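Local coordinates for protein MgGH51 (Meripilus giganteus, PDB 6ZPV) that probably hydrolyses terminal alpha-L-arabinofuranosyl residues from arabinose-containing glycans, as a fungal GH51 alpha-L-arabinofuranosidase (EC 3.2.1.55), at residues Ile552-Ser557 with Tyr612-Phe617; Gly533-Ser538 with Ser558-Thr563; Pro200-Arg205 with Leu275-Asp280; Arg210-Glu215 with Gly501-Ser506. All coordinates share one frame; numbering follows the deposited sequence. Where two conformers were deposited one is given.

Contact 1 of 4, residues Ile552-Ser557 with Tyr612-Phe617; sequences IANAGS and YNAPAF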
loop_
_atom_site.group_PDB
_atom_site.type_symbol
_atom_site.label_atom_id
_atom_site.label_comp_id
_atom_site.label_asym_id
_atom_site.label_seq_id
_atom_site.Cartn_x
_atom_site.Cartn_y
_atom_site.Cartn_z
ATOM N N ILE A 552 -18.543 -18.091 -7.097
ATOM C CA ILE A 552 -18.789 -19.315 -6.315
ATOM C C ILE A 552 -17.542 -19.649 -5.509
ATOM O O ILE A 552 -16.438 -19.836 -6.087
ATOM C CB ILE A 552 -19.098 -20.494 -7.237
ATOM C CG1 ILE A 552 -20.226 -20.171 -8.223
ATOM C CG2 ILE A 552 -19.400 -21.744 -6.419
ATOM C CD1 ILE A 552 -20.310 -21.092 -9.422
ATOM N N ALA A 553 -17.690 -19.750 -4.199
ATOM C CA ALA A 553 -16.608 -20.150 -3.298
ATOM C C ALA A 553 -16.944 -21.520 -2.719
ATOM O O ALA A 553 -17.939 -21.648 -2.011
ATOM C CB ALA A 553 -16.406 -19.112 -2.204
ATOM N N ASN A 554 -16.072 -22.488 -2.979
ATOM C CA ASN A 554 -16.127 -23.791 -2.292
ATOM C C ASN A 554 -14.960 -23.796 -1.326
ATOM O O ASN A 554 -13.838 -24.036 -1.732
ATOM C CB ASN A 554 -16.125 -24.973 -3.247
ATOM C CG ASN A 554 -16.297 -26.281 -2.527
ATOM O OD1 ASN A 554 -16.270 -26.302 -1.274
ATOM N ND2 ASN A 554 -16.501 -27.367 -3.269
ATOM N N ALA A 555 -15.236 -23.468 -0.048
ATOM C CA ALA A 555 -14.194 -23.291 0.971
ATOM C C ALA A 555 -13.928 -24.556 1.735
ATOM O O ALA A 555 -13.160 -24.490 2.773
ATOM C CB ALA A 555 -14.572 -22.175 1.939
ATOM N N GLY A 556 -14.494 -25.676 1.299
ATOM C CA GLY A 556 -14.376 -26.980 1.943
ATOM C C GLY A 556 -13.605 -28.015 1.126
ATOM O O GLY A 556 -13.171 -27.773 0.001
ATOM N N SER A 557 -13.475 -29.212 1.735
ATOM C CA SER A 557 -12.606 -30.276 1.203
ATOM C C SER A 557 -13.287 -31.234 0.234
ATOM O O SER A 557 -12.579 -32.133 -0.295
ATOM C CB SER A 557 -12.020 -31.078 2.343
ATOM O OG SER A 557 -13.025 -31.716 3.076
ATOM N N TYR A 612 -22.535 -26.701 -12.735
ATOM C CA TYR A 612 -21.095 -26.511 -12.497
ATOM C C TYR A 612 -20.659 -27.398 -11.337
ATOM O O TYR A 612 -21.330 -27.366 -10.271
ATOM C CB TYR A 612 -20.786 -25.031 -12.187
ATOM C CG TYR A 612 -19.317 -24.803 -11.917
ATOM C CD1 TYR A 612 -18.362 -25.045 -12.890
ATOM C CD2 TYR A 612 -18.876 -24.338 -10.695
ATOM C CE1 TYR A 612 -17.035 -24.827 -12.645
ATOM C CE2 TYR A 612 -17.548 -24.106 -10.426
ATOM C CZ TYR A 612 -16.605 -24.365 -11.422
ATOM O OH TYR A 612 -15.266 -24.167 -11.212
ATOM N N ASN A 613 -19.559 -28.113 -11.504
ATOM C CA ASN A 613 -18.953 -28.880 -10.427
ATOM C C ASN A 613 -17.833 -28.045 -9.815
ATOM O O ASN A 613 -16.794 -27.859 -10.439
ATOM C CB ASN A 613 -18.418 -30.240 -10.891
ATOM C CG ASN A 613 -17.881 -31.097 -9.729
ATOM O OD1 ASN A 613 -17.970 -30.818 -8.477
ATOM N ND2 ASN A 613 -17.285 -32.228 -10.081
ATOM N N ALA A 614 -18.065 -27.517 -8.629
ATOM C CA ALA A 614 -17.092 -26.652 -7.924
ATOM C C ALA A 614 -16.095 -27.516 -7.179
ATOM O O ALA A 614 -16.469 -28.192 -6.225
ATOM C CB ALA A 614 -17.781 -25.727 -6.964
ATOM N N PRO A 615 -14.819 -27.533 -7.594
ATOM C CA PRO A 615 -13.847 -28.349 -6.893
ATOM C C PRO A 615 -13.721 -27.965 -5.438
ATOM O O PRO A 615 -13.962 -26.797 -5.056
ATOM C CB PRO A 615 -12.505 -28.153 -7.658
ATOM C CG PRO A 615 -12.955 -27.682 -9.005
ATOM C CD PRO A 615 -14.219 -26.875 -8.753
ATOM N N ALA A 616 -13.275 -28.908 -4.601
ATOM C CA ALA A 616 -12.809 -28.550 -3.257
ATOM C C ALA A 616 -11.848 -27.357 -3.330
ATOM O O ALA A 616 -11.061 -27.268 -4.270
ATOM C CB ALA A 616 -12.080 -29.734 -2.651
ATOM N N PHE A 617 -11.936 -26.485 -2.371
ATOM C CA PHE A 617 -11.020 -25.348 -2.230
ATOM C C PHE A 617 -10.920 -24.611 -3.565
ATOM O O PHE A 617 -9.832 -24.560 -4.186
ATOM C CB PHE A 617 -9.650 -25.780 -1.713
ATOM C CG PHE A 617 -9.726 -26.424 -0.351
ATOM C CD1 PHE A 617 -10.192 -25.714 0.786
ATOM C CD2 PHE A 617 -9.414 -27.744 -0.187
ATOM C CE1 PHE A 617 -10.354 -26.306 2.007
ATOM C CE2 PHE A 617 -9.551 -28.355 1.065
ATOM C CZ PHE A 617 -10.033 -27.630 2.137
#
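Ile552 begins the contact by laying its CD1 obliquely against the Tyr612 ring, 3.8 Å from CD2, while its CG2 faces the Ala614 methyl. Tyr612 ends in a hydroxyl bonded to Ser620. Two residues on, Asn554 has CG anti to its backbone N (chi1 -175°), which sends the amide across to the other segment. ND2 donates to Ala614 O over 3.1 Å, with the acceptor lying in the amide plane but the donor standing above the carbonyl plane. ND2 also serves Ser558 O, and OD1 takes the backbone N of Gly556 in an Asx turn. A leucine in place of Asn554 would probably leave Ala614 O and Ser558 O without this donor and set the turn at Gly556 free to open. From Ala555 onward the chain packs against Phe617. Gly556 O accepts from Phe617 N at 3.0 Å, and the same oxygen lies 3.5 Å above the centre of the Phe617 ring. Ser557 then rests its CA 3.6 Å from Phe617 CE2. Strand 547-554 belongs to the seven-stranded sheet and strand 609-614 to the three-stranded one, and residues 615-617 cross between these layers at one end of a beta-sandwich, as expected of a GH51 C-terminal domain.

Contact 2 of 4, residues Gly533-Ser538 with Ser558-Thr563; sequences GTLHWS and SAQSLT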
loop_
_atom_site.group_PDB
_atom_site.type_symbol
_atom_site.label_atom_id
_atom_site.label_comp_id
_atom_site.label_asym_id
_atom_site.label_seq_id
_atom_site.Cartn_x
_atom_site.Cartn_y
_atom_site.Cartn_z
ATOM N N GLY A 533 -22.241 -23.180 6.165
ATOM C CA GLY A 533 -21.738 -24.160 5.198
ATOM C C GLY A 533 -20.482 -23.704 4.498
ATOM O O GLY A 533 -20.022 -22.549 4.649
ATOM N N THR A 534 -19.897 -24.613 3.727
ATOM C CA THR A 534 -18.650 -24.353 2.976
ATOM C C THR A 534 -18.895 -23.757 1.600
ATOM O O THR A 534 -17.914 -23.288 0.997
ATOM C CB THR A 534 -17.832 -25.623 2.871
ATOM O OG1 THR A 534 -18.660 -26.651 2.333
ATOM C CG2 THR A 534 -17.296 -26.082 4.194
ATOM N N LEU A 535 -20.105 -23.845 1.042
ATOM C CA LEU A 535 -20.342 -23.490 -0.358
ATOM C C LEU A 535 -21.180 -22.228 -0.419
ATOM O O LEU A 535 -22.293 -22.158 0.143
ATOM C CB LEU A 535 -21.091 -24.613 -1.080
ATOM C CG LEU A 535 -21.287 -24.409 -2.589
ATOM C CD1 LEU A 535 -19.968 -24.406 -3.335
ATOM C CD2 LEU A 535 -22.203 -25.484 -3.138
ATOM N N HIS A 536 -20.655 -21.180 -1.068
ATOM C CA HIS A 536 -21.307 -19.855 -1.111
ATOM C C HIS A 536 -21.233 -19.297 -2.507
ATOM O O HIS A 536 -20.369 -19.655 -3.302
ATOM C CB HIS A 536 -20.606 -18.907 -0.111
ATOM C CG HIS A 536 -20.813 -19.298 1.311
ATOM N ND1 HIS A 536 -21.861 -18.795 2.021
ATOM C CD2 HIS A 536 -20.165 -20.240 2.054
ATOM C CE1 HIS A 536 -21.821 -19.440 3.209
ATOM N NE2 HIS A 536 -20.835 -20.315 3.251
ATOM N N TRP A 537 -22.142 -18.380 -2.817
ATOM C CA TRP A 537 -22.153 -17.743 -4.138
ATOM C C TRP A 537 -22.804 -16.374 -4.019
ATOM O O TRP A 537 -23.528 -16.085 -3.050
ATOM C CB TRP A 537 -22.926 -18.632 -5.153
ATOM C CG TRP A 537 -24.291 -18.996 -4.702
ATOM C CD1 TRP A 537 -25.444 -18.255 -4.844
ATOM C CD2 TRP A 537 -24.667 -20.186 -3.956
ATOM N NE1 TRP A 537 -26.485 -18.891 -4.221
ATOM C CE2 TRP A 537 -26.029 -20.079 -3.680
ATOM C CE3 TRP A 537 -23.954 -21.276 -3.494
ATOM C CZ2 TRP A 537 -26.716 -21.055 -2.942
ATOM C CZ3 TRP A 537 -24.632 -22.242 -2.811
ATOM C CH2 TRP A 537 -26.001 -22.135 -2.534
ATOM N N SER A 538 -22.589 -15.556 -5.044
ATOM C CA SER A 538 -23.209 -14.220 -5.180
ATOM C C SER A 538 -23.271 -13.886 -6.667
ATOM O O SER A 538 -22.289 -14.129 -7.394
ATOM C CB SER A 538 -22.418 -13.175 -4.403
ATOM O OG SER A 538 -22.970 -11.878 -4.589
ATOM N N SER A 558 -14.572 -31.075 -0.004
ATOM C CA SER A 558 -15.235 -31.937 -0.996
ATOM C C SER A 558 -15.824 -31.081 -2.136
ATOM O O SER A 558 -16.312 -29.961 -1.956
ATOM C CB SER A 558 -16.229 -32.881 -0.372
ATOM O OG SER A 558 -17.215 -32.057 0.206
ATOM N N ALA A 559 -15.719 -31.606 -3.342
ATOM C CA ALA A 559 -16.379 -31.057 -4.553
ATOM C C ALA A 559 -17.861 -30.971 -4.310
ATOM O O ALA A 559 -18.456 -31.856 -3.655
ATOM C CB ALA A 559 -16.079 -31.889 -5.785
ATOM N N GLN A 560 -18.512 -29.965 -4.869
ATOM C CA GLN A 560 -19.960 -29.823 -4.790
ATOM C C GLN A 560 -20.526 -29.318 -6.122
ATOM O O GLN A 560 -19.915 -28.410 -6.685
ATOM C CB GLN A 560 -20.319 -28.841 -3.675
ATOM C CG GLN A 560 -19.774 -29.190 -2.319
ATOM C CD GLN A 560 -20.962 -29.182 -1.440
ATOM O OE1 GLN A 560 -21.846 -29.944 -1.786
ATOM N NE2 GLN A 560 -21.048 -28.187 -0.545
ATOM N N SER A 561 -21.660 -29.810 -6.550
ATOM C CA SER A 561 -22.268 -29.415 -7.833
ATOM C C SER A 561 -23.397 -28.416 -7.584
ATOM O O SER A 561 -24.106 -28.521 -6.559
ATOM C CB SER A 561 -22.772 -30.638 -8.667
ATOM O OG SER A 561 -21.631 -31.379 -9.088
ATOM N N LEU A 562 -23.546 -27.476 -8.498
ATOM C CA LEU A 562 -24.587 -26.487 -8.476
ATOM C C LEU A 562 -25.331 -26.551 -9.783
ATOM O O LEU A 562 -24.716 -26.491 -10.834
ATOM C CB LEU A 562 -24.017 -25.077 -8.273
ATOM C CG LEU A 562 -23.111 -24.928 -7.034
ATOM C CD1 LEU A 562 -21.659 -25.113 -7.399
ATOM C CD2 LEU A 562 -23.281 -23.575 -6.348
ATOM N N THR A 563 -26.655 -26.620 -9.706
ATOM C CA THR A 563 -27.514 -26.539 -10.865
ATOM C C THR A 563 -28.115 -25.123 -10.875
ATOM O O THR A 563 -28.947 -24.819 -10.016
ATOM C CB THR A 563 -28.657 -27.580 -10.785
ATOM O OG1 THR A 563 -28.164 -28.908 -10.506
ATOM C CG2 THR A 563 -29.482 -27.517 -12.056
#
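Leu535 and Leu562 reach toward each other, tip to tip, from the two layers of the C-terminal beta-sandwich, strand 535-541 in the seven-stranded sheet and strand 560-565 in the three-stranded one. The axes of the short strand segments approach to 9.7 Å at an angle of 34°, a spacing bridged by side chains alone, with no hydrogen bond between the segments. Leu535 shows how the interior is filled. Its CB lies 3.6 Å from NE2 of Gln560, whose chain bends at chi2 and slides past the leucine in the opposite direction. CG is anti to the backbone N (chi1 -175°), which directs the branch inward and places CG in the ring plane of Trp537, at the edge of the indole. CD1 turns to the neighbouring strand of its own sheet and comes 3.9 Å from CB of Asn554. CD2 goes the other way and enters the second layer, 3.9 Å from Gln560 CB and equally far from Leu562 CD2. Gln560, partly exposed, borders this apolar group, and its side chain is about 3 Å from a sulfate ion that probably came from the crystallisation liquor. His536, between the two inward residues, faces helix 454-469 instead, its NE2 bonded to Gly533 O. Trp537 is held by a bond from NE1 to Thr527 O, and its benzo ring crosses Leu562 obliquely. Leu562 CD2 thus serves both inward residues, meeting Trp537 CE3 at 3.7 Å and CZ3 at 4.0 Å.

Contact 3 of 4, residues Pro200-Arg205 with Leu275-Asp280; sequences PTFKNR and LQFFED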
loop_
_atom_site.group_PDB
_atom_site.type_symbol
_atom_site.label_atom_id
_atom_site.label_comp_id
_atom_site.label_asym_id
_atom_site.label_seq_id
_atom_site.Cartn_x
_atom_site.Cartn_y
_atom_site.Cartn_z
ATOM N N PRO A 200 12.823 4.279 -13.934
ATOM C CA PRO A 200 11.620 4.803 -14.535
ATOM C C PRO A 200 10.435 4.566 -13.600
ATOM O O PRO A 200 10.351 3.490 -12.987
ATOM C CB PRO A 200 11.510 3.991 -15.888
ATOM C CG PRO A 200 12.933 3.580 -16.164
ATOM C CD PRO A 200 13.518 3.282 -14.798
ATOM N N THR A 201 9.463 5.459 -13.571
ATOM C CA THR A 201 8.331 5.349 -12.657
ATOM C C THR A 201 7.018 5.073 -13.380
ATOM O O THR A 201 6.876 5.370 -14.574
ATOM C CB THR A 201 8.246 6.609 -11.805
ATOM O OG1 THR A 201 8.109 7.720 -12.674
ATOM C CG2 THR A 201 9.390 6.753 -10.835
ATOM N N PHE A 202 6.046 4.593 -12.640
ATOM C CA PHE A 202 4.663 4.436 -13.158
ATOM C C PHE A 202 4.181 5.767 -13.708
ATOM O O PHE A 202 4.268 6.812 -13.027
ATOM C CB PHE A 202 3.808 3.937 -12.002
ATOM C CG PHE A 202 2.381 3.638 -12.352
ATOM C CD1 PHE A 202 2.040 2.607 -13.219
ATOM C CD2 PHE A 202 1.335 4.395 -11.821
ATOM C CE1 PHE A 202 0.720 2.309 -13.499
ATOM C CE2 PHE A 202 0.032 4.070 -12.127
ATOM C CZ PHE A 202 -0.293 3.054 -12.968
ATOM N N LYS A 203 3.685 5.761 -14.927
ATOM C CA LYS A 203 3.156 6.948 -15.623
ATOM C C LYS A 203 4.201 8.061 -15.686
ATOM O O LYS A 203 3.850 9.226 -15.890
ATOM C CB LYS A 203 1.849 7.430 -14.988
ATOM C CG LYS A 203 0.761 6.390 -15.053
ATOM C CD LYS A 203 0.232 6.033 -16.362
ATOM C CE LYS A 203 -1.018 5.174 -16.186
ATOM N NZ LYS A 203 -1.313 4.491 -17.448
ATOM N N ASN A 204 5.490 7.716 -15.566
ATOM C CA ASN A 204 6.582 8.723 -15.639
ATOM C C ASN A 204 6.340 9.877 -14.662
ATOM O O ASN A 204 6.822 10.994 -14.905
ATOM C CB ASN A 204 6.861 9.231 -17.055
ATOM C CG ASN A 204 7.151 8.069 -17.971
ATOM O OD1 ASN A 204 7.991 7.204 -17.686
ATOM N ND2 ASN A 204 6.441 8.028 -19.075
ATOM N N ARG A 205 5.773 9.597 -13.501
ATOM C CA ARG A 205 5.584 10.664 -12.532
ATOM C C ARG A 205 6.878 10.951 -11.790
ATOM O O ARG A 205 7.569 10.031 -11.321
ATOM C CB ARG A 205 4.528 10.312 -11.462
ATOM C CG ARG A 205 3.126 10.055 -12.061
ATOM C CD ARG A 205 2.680 11.174 -13.005
ATOM N NE ARG A 205 1.368 10.944 -13.496
ATOM C CZ ARG A 205 0.833 11.578 -14.515
ATOM N NH1 ARG A 205 1.564 12.467 -15.184
ATOM N NH2 ARG A 205 -0.373 11.224 -14.951
ATOM N N LEU A 275 -2.233 10.993 -4.045
ATOM C CA LEU A 275 -3.348 11.511 -4.832
ATOM C C LEU A 275 -3.124 11.369 -6.340
ATOM O O LEU A 275 -4.073 10.998 -7.062
ATOM C CB LEU A 275 -3.611 12.983 -4.467
ATOM C CG LEU A 275 -4.039 13.228 -3.022
ATOM C CD1 LEU A 275 -3.989 14.698 -2.678
ATOM C CD2 LEU A 275 -5.430 12.664 -2.776
ATOM N N GLN A 276 -1.896 11.578 -6.789
ATOM C CA GLN A 276 -1.583 11.419 -8.220
ATOM C C GLN A 276 -1.790 9.948 -8.619
ATOM O O GLN A 276 -2.276 9.677 -9.731
ATOM C CB GLN A 276 -0.161 11.898 -8.530
ATOM C CG GLN A 276 0.128 11.932 -10.008
ATOM C CD GLN A 276 -0.822 12.851 -10.766
ATOM O OE1 GLN A 276 -0.786 14.078 -10.533
ATOM N NE2 GLN A 276 -1.597 12.320 -11.713
ATOM N N PHE A 277 -1.401 9.010 -7.769
ATOM C CA PHE A 277 -1.612 7.585 -8.083
ATOM C C PHE A 277 -3.098 7.270 -8.215
ATOM O O PHE A 277 -3.506 6.511 -9.110
ATOM C CB PHE A 277 -0.996 6.733 -6.972
ATOM C CG PHE A 277 -1.125 5.250 -7.184
ATOM C CD1 PHE A 277 -0.666 4.663 -8.359
ATOM C CD2 PHE A 277 -1.613 4.433 -6.187
ATOM C CE1 PHE A 277 -0.768 3.300 -8.561
ATOM C CE2 PHE A 277 -1.672 3.062 -6.382
ATOM C CZ PHE A 277 -1.212 2.504 -7.523
ATOM N N PHE A 278 -3.933 7.884 -7.367
ATOM C CA PHE A 278 -5.385 7.675 -7.475
ATOM C C PHE A 278 -5.905 8.187 -8.837
ATOM O O PHE A 278 -6.665 7.472 -9.533
ATOM C CB PHE A 278 -6.128 8.330 -6.309
ATOM C CG PHE A 278 -5.606 7.980 -4.946
ATOM C CD1 PHE A 278 -4.879 6.818 -4.702
ATOM C CD2 PHE A 278 -5.777 8.852 -3.894
ATOM C CE1 PHE A 278 -4.348 6.562 -3.452
ATOM C CE2 PHE A 278 -5.241 8.589 -2.641
ATOM C CZ PHE A 278 -4.486 7.477 -2.437
ATOM N N GLU A 279 -5.472 9.398 -9.190
ATOM C CA GLU A 279 -5.832 9.962 -10.484
ATOM C C GLU A 279 -5.372 9.030 -11.603
ATOM O O GLU A 279 -6.144 8.766 -12.577
ATOM C CB GLU A 279 -5.206 11.361 -10.670
ATOM C CG GLU A 279 -5.458 11.977 -11.996
ATOM C CD GLU A 279 -5.018 13.418 -11.991
ATOM O OE1 GLU A 279 -4.024 13.753 -12.735
ATOM O OE2 GLU A 279 -5.561 14.188 -11.226
ATOM N N ASP A 280 -4.181 8.467 -11.494
ATOM C CA ASP A 280 -3.588 7.628 -12.546
ATOM C C ASP A 280 -4.242 6.261 -12.681
ATOM O O ASP A 280 -3.998 5.594 -13.679
ATOM C CB ASP A 280 -2.082 7.473 -12.318
ATOM C CG ASP A 280 -1.290 8.766 -12.523
ATOM O OD1 ASP A 280 -1.842 9.718 -13.131
ATOM O OD2 ASP A 280 -0.110 8.778 -12.111
#
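Arg205 and Asp280 approach from opposite directions and meet side-on. Arg205 NE gives a nearly straight bond to Asp280 OD2 (3.0 Å, 174°) and Arg205 NH2 one to Asp280 OD1 (2.8 Å), both on the syn side of the carboxylate, whose plane is turned 26° from that of the guanidinium. The arginine reaches this position through a bend at chi2. Gln276 crosses it at about a right angle, with NE2 over one face of the guanidinium, 3.6 Å from NH2. The same NE2 donates to Asp280 OD1 and to Glu279 OE1, in each case from above the carboxylate plane. Beside the salt bridge, Phe202 and Phe277 meet obliquely, their planes 71° apart and Phe202 CE2 3.7 Å from Phe277 CE1. Lys203 CG lies over one face of the Phe202 ring, 3.8 Å above it and toward the rim. The contact ties the loop between strand 189-198 and helix 211-219 to helix 271-281, whose place before strand 284-289 fits the outer layer of the GH51 (beta/alpha)8 barrel. Because Arg205 NH2 and Gln276 NE2 reach OD1 from opposite faces of the carboxylate, the group has little freedom to turn, and its paired charge probably favours the ionised form.

Contact 4 of 4, residues Arg210-Glu215 with Gly501-Ser506; sequences RADIAE and GSVIKS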
loop_
_atom_site.group_PDB
_atom_site.type_symbol
_atom_site.label_atom_id
_atom_site.label_comp_id
_atom_site.label_asym_id
_atom_site.label_seq_id
_atom_site.Cartn_x
_atom_site.Cartn_y
_atom_site.Cartn_z
ATOM N N ARG A 210 6.935 2.491 -8.130
ATOM C CA ARG A 210 7.569 1.327 -8.753
ATOM C C ARG A 210 6.586 0.665 -9.719
ATOM O O ARG A 210 5.476 0.313 -9.333
ATOM C CB ARG A 210 8.086 0.386 -7.681
ATOM C CG ARG A 210 8.671 -0.880 -8.236
ATOM C CD ARG A 210 9.335 -1.752 -7.184
ATOM N NE ARG A 210 9.386 -3.143 -7.638
ATOM C CZ ARG A 210 9.953 -4.154 -6.965
ATOM N NH1 ARG A 210 10.590 -3.930 -5.852
ATOM N NH2 ARG A 210 9.872 -5.382 -7.450
ATOM N N ALA A 211 6.999 0.478 -10.950
ATOM C CA ALA A 211 6.081 0.096 -12.048
ATOM C C ALA A 211 5.424 -1.276 -11.838
ATOM O O ALA A 211 4.201 -1.370 -11.986
ATOM C CB ALA A 211 6.853 0.134 -13.359
ATOM N N ASP A 212 6.182 -2.330 -11.575
ATOM C CA ASP A 212 5.542 -3.645 -11.475
ATOM C C ASP A 212 4.508 -3.695 -10.326
ATOM O O ASP A 212 3.439 -4.264 -10.551
ATOM C CB ASP A 212 6.577 -4.770 -11.448
ATOM C CG ASP A 212 7.584 -4.756 -10.310
ATOM O OD1 ASP A 212 7.544 -3.801 -9.498
ATOM O OD2 ASP A 212 8.445 -5.723 -10.251
ATOM N N ILE A 213 4.816 -3.095 -9.200
ATOM C CA ILE A 213 3.889 -3.097 -8.078
ATOM C C ILE A 213 2.678 -2.230 -8.439
ATOM O O ILE A 213 1.535 -2.683 -8.243
ATOM C CB ILE A 213 4.585 -2.622 -6.783
ATOM C CG1 ILE A 213 5.708 -3.564 -6.370
ATOM C CG2 ILE A 213 3.543 -2.428 -5.709
ATOM C CD1 ILE A 213 6.475 -3.107 -5.137
ATOM N N ALA A 214 2.891 -1.016 -8.943
ATOM C CA ALA A 214 1.769 -0.134 -9.266
ATOM C C ALA A 214 0.843 -0.838 -10.274
ATOM O O ALA A 214 -0.372 -0.762 -10.153
ATOM C CB ALA A 214 2.279 1.179 -9.827
ATOM N N GLU A 215 1.424 -1.439 -11.305
ATOM C CA GLU A 215 0.615 -2.132 -12.328
ATOM C C GLU A 215 -0.163 -3.291 -11.740
ATOM O O GLU A 215 -1.302 -3.591 -12.150
ATOM C CB GLU A 215 1.511 -2.622 -13.422
ATOM C CG GLU A 215 2.140 -1.540 -14.287
ATOM C CD GLU A 215 3.301 -1.963 -15.171
ATOM O OE1 GLU A 215 3.653 -3.182 -15.124
ATOM O OE2 GLU A 215 3.936 -1.086 -15.808
ATOM N N GLY A 501 13.393 -7.239 -7.287
ATOM C CA GLY A 501 13.250 -7.444 -8.729
ATOM C C GLY A 501 11.942 -7.946 -9.275
ATOM O O GLY A 501 11.726 -7.829 -10.462
ATOM N N SER A 502 11.097 -8.571 -8.444
ATOM C CA SER A 502 9.935 -9.292 -8.941
ATOM C C SER A 502 8.812 -9.265 -7.934
ATOM O O SER A 502 9.024 -9.043 -6.757
ATOM C CB SER A 502 10.198 -10.639 -9.411
ATOM O OG SER A 502 10.551 -11.378 -8.312
ATOM N N VAL A 503 7.610 -9.552 -8.439
ATOM C CA VAL A 503 6.365 -9.514 -7.676
ATOM C C VAL A 503 5.747 -10.942 -7.636
ATOM O O VAL A 503 5.868 -11.689 -8.604
ATOM C CB VAL A 503 5.382 -8.528 -8.282
ATOM C CG1 VAL A 503 4.001 -8.591 -7.730
ATOM C CG2 VAL A 503 5.906 -7.112 -8.240
ATOM N N ILE A 504 5.121 -11.259 -6.520
ATOM C CA ILE A 504 4.412 -12.514 -6.273
ATOM C C ILE A 504 2.952 -12.164 -6.004
ATOM O O ILE A 504 2.653 -11.488 -4.992
ATOM C CB ILE A 504 5.023 -13.261 -5.068
ATOM C CG1 ILE A 504 6.494 -13.589 -5.290
ATOM C CG2 ILE A 504 4.274 -14.562 -4.851
ATOM C CD1 ILE A 504 7.351 -13.277 -4.237
ATOM N N LYS A 505 2.059 -12.644 -6.845
ATOM C CA LYS A 505 0.615 -12.426 -6.692
ATOM C C LYS A 505 0.067 -13.621 -5.923
ATOM O O LYS A 505 0.125 -14.753 -6.383
ATOM C CB LYS A 505 -0.030 -12.323 -8.083
ATOM C CG LYS A 505 0.429 -11.121 -8.884
ATOM C CD LYS A 505 0.063 -11.099 -10.282
ATOM C CE LYS A 505 0.956 -10.078 -11.003
ATOM N NZ LYS A 505 0.564 -9.923 -12.417
ATOM N N SER A 506 -0.482 -13.372 -4.745
ATOM C CA SER A 506 -0.951 -14.450 -3.845
ATOM C C SER A 506 -2.258 -15.083 -4.354
ATOM O O SER A 506 -3.012 -14.514 -5.145
ATOM C CB SER A 506 -1.145 -13.937 -2.462
ATOM O OG SER A 506 -2.296 -13.095 -2.329
HETATM O O HOH W 1 10.740 -4.611 -11.351
#
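Asp212 has CG between its backbone N and carbonyl carbon (chi1 60°), which swings the carboxylate over Val503 so that OD2 lies 3.5 Å from CG2. Arg210, extended from CG to NE, grips the same carboxylate side-on: NE to OD1 at 2.7 Å and NH2 to OD2 at 3.2 Å, each on a syn lone pair. No direct hydrogen bond crosses the segments: the charged pair lies against the Gly501-Ser502 backbone and the Val503 CG2 methyl, Arg210 NH2 3.6 Å from Ser502 N. Ile213 packs on two sides, its CD1 over one face of the guanidinium and its CG1 4.0 Å from Val503 CG2. Arg210 NH1 is taken by Asp499 O, which ties the arginine to the turn before Gly501. A water bonds weakly to Asp212 OD2 and Gly501 O. An alanine in place of Asp212 would probably leave Arg210 without its counter-charge and open a gap beside Val503. Helix 211-219 is thereby joined to strand 503-505, which precedes helix 507-517, consistent with the first and last helices of the barrel. With Asp212 in the first turn of its helix, the helix end and the arginine would both be expected to stabilise its negative charge.

Contacts 1 and 2 are buried and touch one another, their centres about 6 Å apart; both bridge the same two sheets, and backbone bonds from Ala553 to His536 and from Ala614 to Gln560 continue each layer between them. Contact 2 is mainly apolar, whereas contact 1 adds backbone and amide bonds where the chain crosses between the layers. Contacts 3 and 4 are surface contacts, though closer to the centre of the chain, some 30 to 40 Å away centre to centre, and rely on arginine-aspartate pairs: across the segments in contact 3, within one segment in contact 4. Helix 211-219, part of contact 4, also touches contact 3: its Ala214 packs on Phe202 and Phe277.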